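Local coordinates for uncharacterized protein Rv2866 (Mycobacterium tuberculosis, PDB 3G5O) that acts as the toxin of a type II toxin-antitoxin pair, an RNase that preferentially cleaves at the 3'-end of purine ribonucleotides and is neutralized by its cognate antitoxin, at residues P35-A40 with G73-L78. Residues are numbered along the deposited sequence; the frame is centred on the assembly and turned at random.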
loop_
_atom_site.group_PDB
_atom_site.type_symbol
_atom_site.label_atom_id
_atom_site.label_comp_id
_atom_site.label_asym_id
_atom_site.label_seq_id
_atom_site.Cartn_x
_atom_site.Cartn_y
_atom_site.Cartn_z
ATOM N N PRO C 35 -24.282 -13.566 13.314
ATOM C CA PRO C 35 -24.696 -14.740 12.524
ATOM C C PRO C 35 -25.105 -14.524 11.070
ATOM O O PRO C 35 -24.817 -15.410 10.223
ATOM C CB PRO C 35 -25.862 -15.345 13.337
ATOM C CG PRO C 35 -25.532 -14.964 14.781
ATOM C CD PRO C 35 -24.911 -13.548 14.656
ATOM N N ARG C 36 -25.784 -13.431 10.751
ATOM C CA ARG C 36 -26.182 -13.242 9.342
ATOM C C ARG C 36 -24.972 -13.063 8.431
ATOM O O ARG C 36 -24.952 -13.534 7.293
ATOM C CB ARG C 36 -27.082 -11.992 9.136
ATOM C CG ARG C 36 -28.529 -12.131 9.623
ATOM C CD ARG C 36 -29.314 -10.829 9.255
ATOM N NE ARG C 36 -29.335 -10.566 7.803
ATOM C CZ ARG C 36 -30.220 -11.108 6.961
ATOM N NH1 ARG C 36 -31.140 -11.943 7.421
ATOM N NH2 ARG C 36 -30.189 -10.832 5.666
ATOM N N ILE C 37 -23.999 -12.296 8.900
ATOM C CA ILE C 37 -22.816 -11.995 8.089
ATOM C C ILE C 37 -21.908 -13.237 7.991
ATOM O O ILE C 37 -21.323 -13.545 6.924
ATOM C CB ILE C 37 -22.054 -10.768 8.668
ATOM C CG1 ILE C 37 -22.965 -9.529 8.615
ATOM C CG2 ILE C 37 -20.768 -10.504 7.874
ATOM C CD1 ILE C 37 -22.323 -8.231 9.168
ATOM N N LEU C 38 -21.826 -13.951 9.117
ATOM C CA LEU C 38 -21.071 -15.169 9.204
ATOM C C LEU C 38 -21.620 -16.171 8.160
ATOM O O LEU C 38 -20.846 -16.715 7.356
ATOM C CB LEU C 38 -21.115 -15.713 10.622
ATOM C CG LEU C 38 -20.019 -16.710 10.978
ATOM C CD1 LEU C 38 -19.985 -16.993 12.525
ATOM C CD2 LEU C 38 -20.137 -17.999 10.158
ATOM N N ALA C 39 -22.946 -16.311 8.102
ATOM C CA ALA C 39 -23.600 -17.208 7.126
ATOM C C ALA C 39 -23.385 -16.728 5.670
ATOM O O ALA C 39 -23.147 -17.555 4.781
ATOM C CB ALA C 39 -25.091 -17.373 7.443
ATOM N N ALA C 40 -23.416 -15.414 5.440
ATOM C CA ALA C 40 -23.170 -14.886 4.082
ATOM C C ALA C 40 -21.722 -15.185 3.609
ATOM O O ALA C 40 -21.492 -15.542 2.447
ATOM C CB ALA C 40 -23.468 -13.389 3.986
ATOM N N GLY C 73 -20.172 -6.436 -0.541
ATOM C CA GLY C 73 -20.703 -5.444 0.383
ATOM C C GLY C 73 -19.621 -4.992 1.348
ATOM O O GLY C 73 -18.599 -4.410 0.927
ATOM N N THR C 74 -19.822 -5.232 2.637
ATOM C CA THR C 74 -18.917 -4.689 3.633
ATOM C C THR C 74 -17.927 -5.722 4.146
ATOM O O THR C 74 -17.112 -5.403 5.017
ATOM C CB THR C 74 -19.690 -4.120 4.831
ATOM O OG1 THR C 74 -20.660 -5.090 5.234
ATOM C CG2 THR C 74 -20.423 -2.793 4.388
ATOM N N TYR C 75 -17.995 -6.953 3.640
ATOM C CA TYR C 75 -16.947 -7.928 4.012
ATOM C C TYR C 75 -15.935 -8.247 2.911
ATOM O O TYR C 75 -16.233 -8.146 1.678
ATOM C CB TYR C 75 -17.507 -9.205 4.659
ATOM C CG TYR C 75 -18.335 -10.068 3.738
ATOM C CD1 TYR C 75 -17.712 -10.930 2.842
ATOM C CD2 TYR C 75 -19.731 -9.993 3.737
ATOM C CE1 TYR C 75 -18.451 -11.727 2.003
ATOM C CE2 TYR C 75 -20.511 -10.817 2.859
ATOM C CZ TYR C 75 -19.827 -11.687 2.016
ATOM O OH TYR C 75 -20.484 -12.484 1.094
ATOM N N ARG C 76 -14.739 -8.630 3.367
ATOM C CA ARG C 76 -13.669 -9.065 2.490
ATOM C C ARG C 76 -13.013 -10.345 2.950
ATOM O O ARG C 76 -12.848 -10.587 4.151
ATOM C CB ARG C 76 -12.595 -7.984 2.346
ATOM C CG ARG C 76 -13.047 -6.754 1.544
ATOM C CD ARG C 76 -11.985 -5.654 1.748
ATOM N NE ARG C 76 -12.073 -4.584 0.758
ATOM C CZ ARG C 76 -12.829 -3.487 0.883
ATOM N NH1 ARG C 76 -13.581 -3.307 1.970
ATOM N NH2 ARG C 76 -12.813 -2.556 -0.080
ATOM N N LEU C 77 -12.619 -11.163 1.989
ATOM C CA LEU C 77 -11.826 -12.343 2.293
ATOM C C LEU C 77 -10.484 -12.136 1.655
ATOM O O LEU C 77 -10.412 -11.661 0.509
ATOM C CB LEU C 77 -12.465 -13.583 1.666
ATOM C CG LEU C 77 -13.632 -14.159 2.462
ATOM C CD1 LEU C 77 -14.821 -13.191 2.343
ATOM C CD2 LEU C 77 -14.083 -15.504 1.945
ATOM N N LEU C 78 -9.448 -12.522 2.383
ATOM C CA LEU C 78 -8.068 -12.539 1.885
ATOM C C LEU C 78 -7.678 -14.000 1.657
ATOM O O LEU C 78 -7.809 -14.831 2.558
ATOM C CB LEU C 78 -7.118 -11.930 2.921
ATOM C CG LEU C 78 -5.617 -11.837 2.569
ATOM C CD1 LEU C 78 -5.454 -10.787 1.476
ATOM C CD2 LEU C 78 -4.777 -11.463 3.822
#
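In the RelE-family fold a helix packs across a face of the mixed sheet, and here the first turns of helix 35-51 meet the start of strand 75-82 through the ring of Y75. The helical assignment at this end rests on i to i+4 bonds such as A40 N to R36 O, 3.1 Å. The nearest CA atoms across the contact, those of I37 and Y75, are 8.2 Å apart. With chi1 at 67°, CG of Y75 sits between its own N and carbonyl carbon, and the ring extends toward the helix. The CD2-CE2 bond of the ring does the touching: CE2 lies 4.1 Å from CB of A40, and CD2 4.3 Å from CG2 of I37. Both methyl groups approach the ring obliquely. The phenol OH ends 3.5 Å from O of A40. V41 and F44, farther along the same helix, also touch Y75, while H95 of strand 87-95 touches I37. The next residue, R76, reaches the antitoxin chain (Rv2865), where its NE forms a salt bridge with E57 and its side chain a cation-pi contact with Y60 of that chain. With only 140 Å² buried and the carbons at ordinary van der Waals separation, the joint is a light one near the surface, its carbon contacts being van der Waals packing of two aliphatic residues against a single ring.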